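Side-chain contact in geranyltranstransferase (Campylobacter jejuni, PDB 3NPK), which probably catalyses the condensation of geranyl diphosphate with isopentenyl diphosphate to farnesyl diphosphate, releasing pyrophosphate, in isoprenoid biosynthesis: residues 190-194 / 195-199. Residues are numbered along the deposited sequence; the frame is centred on the assembly and turned at random.
With GOL (glycerol), chain D.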
# COMPACT_ATOMS: atom_id res chain seq x y z
N CYS A 190 15.70 17.03 -0.99
CA CYS A 190 16.64 18.15 -0.96
C CYS A 190 16.17 19.33 -0.13
O CYS A 190 16.89 20.34 -0.00
CB CYS A 190 16.90 18.62 -2.39
SG CYS A 190 17.68 17.38 -3.42
N GLU A 191 14.96 19.23 0.41
CA GLU A 191 14.35 20.31 1.19
C GLU A 191 14.29 21.59 0.36
O GLU A 191 14.51 22.70 0.86
CB GLU A 191 15.05 20.49 2.54
CG GLU A 191 14.77 19.34 3.50
CD GLU A 191 15.60 19.41 4.77
OE1 GLU A 191 16.76 18.98 4.73
OE2 GLU A 191 15.09 19.90 5.80
N LEU A 192 13.97 21.44 -0.93
CA LEU A 192 13.79 22.59 -1.81
C LEU A 192 12.54 23.36 -1.41
O LEU A 192 11.55 22.78 -0.94
CB LEU A 192 13.68 22.13 -3.27
CG LEU A 192 13.62 23.22 -4.34
CD1 LEU A 192 14.94 24.01 -4.43
CD2 LEU A 192 13.27 22.61 -5.68
N ASN A 193 12.58 24.68 -1.57
CA ASN A 193 11.45 25.51 -1.20
C ASN A 193 10.16 25.08 -1.92
O ASN A 193 10.20 24.49 -3.01
CB ASN A 193 11.78 26.99 -1.47
CG ASN A 193 12.06 27.26 -2.94
OD1 ASN A 193 13.22 27.31 -3.39
ND2 ASN A 193 10.99 27.43 -3.69
N ASN A 194 9.02 25.38 -1.31
CA ASN A 194 7.74 24.99 -1.88
C ASN A 194 7.46 25.60 -3.24
O ASN A 194 6.79 24.97 -4.07
CB ASN A 194 6.59 25.37 -0.95
CG ASN A 194 6.61 24.60 0.36
OD1 ASN A 194 6.07 25.07 1.38
ND2 ASN A 194 7.20 23.42 0.35
N GLU A 195 7.93 26.82 -3.48
CA GLU A 195 7.61 27.47 -4.75
C GLU A 195 8.20 26.71 -5.93
O GLU A 195 7.50 26.38 -6.89
CB GLU A 195 8.06 28.93 -4.74
CG GLU A 195 7.22 29.80 -3.82
CD GLU A 195 7.45 29.52 -2.33
OE1 GLU A 195 8.63 29.36 -1.92
OE2 GLU A 195 6.46 29.45 -1.57
N GLU A 196 9.49 26.39 -5.86
CA GLU A 196 10.12 25.65 -6.95
C GLU A 196 9.63 24.21 -6.98
O GLU A 196 9.51 23.61 -8.06
CB GLU A 196 11.64 25.70 -6.87
CG GLU A 196 12.23 27.07 -7.16
CD GLU A 196 13.74 27.04 -7.10
OE1 GLU A 196 14.38 26.63 -8.10
OE2 GLU A 196 14.28 27.39 -6.04
N SER A 197 9.37 23.64 -5.80
CA SER A 197 8.89 22.25 -5.75
C SER A 197 7.54 22.14 -6.44
O SER A 197 7.29 21.18 -7.17
CB SER A 197 8.80 21.77 -4.31
OG SER A 197 10.08 21.78 -3.71
N ASN A 198 6.66 23.11 -6.21
CA ASN A 198 5.34 23.08 -6.83
C ASN A 198 5.44 23.27 -8.34
O ASN A 198 4.69 22.67 -9.10
CB ASN A 198 4.43 24.17 -6.23
CG ASN A 198 4.02 23.88 -4.79
OD1 ASN A 198 3.61 24.79 -4.04
ND2 ASN A 198 4.13 22.64 -4.39
N GLN A 199 6.37 24.11 -8.79
CA GLN A 199 6.57 24.31 -10.23
C GLN A 199 7.03 23.02 -10.88
O GLN A 199 6.60 22.68 -12.00
CB GLN A 199 7.57 25.44 -10.50
CG GLN A 199 7.00 26.79 -10.11
CD GLN A 199 7.92 27.95 -10.43
OE1 GLN A 199 7.50 29.10 -10.42
NE2 GLN A 199 9.19 27.65 -10.71
C1 GOL D . 9.78 26.47 2.64
O1 GOL D . 9.95 25.28 1.93
C2 GOL D . 9.20 27.67 1.89
O2 GOL D . 8.84 27.48 0.55
C3 GOL D . 8.53 28.57 2.57
O3 GOL D . 7.93 28.21 3.79
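Leu192 lies against Glu196 and Ser197 at the start of helix 194-220. Leu192 CB lies 3.6 Å from Ser197 OG. The side chain then leaves with CG anti to the backbone N (chi1 -174°), a course that sets CG between the Ser197 hydroxyl and Glu196 CB and carries the branch across Glu196 at about a right angle. Leu192 CD2 settles 3.7 Å from Glu196 CB and also keeps beside Ser197 OG, while Leu192 CD1 comes within 3.8 Å of Glu196 OE2. Leu192 and Ser197 also touch Cys187, which ties this turn to the end of helix 164-189.

The hydroxyl beside Leu192 is itself engaged. Ser197 OG donates to Asn193 O at 2.8 Å from above the carbonyl plane, and Ser197 N reaches the same oxygen at 3.0 Å within that plane, so two bonds from one residue grip a single acceptor. One residue further along, Asn198 N bonds to Asn194 O at 2.8 Å.

On the outer surface a glycerol, probably from the crystallisation liquor, takes a bond from Asn194 N through its O2, which in turn donates to Glu195 OE1 (3.1 Å); the bend of Glu195 at chi2 (71°) brings the carboxylate round to it. The arrangement is a short interhelical loop of the all-helical polyprenyl synthetase fold, closing helix 164-189 with a Schellman motif at Glu191 and opening helix 194-220 with Asn193 as N-cap.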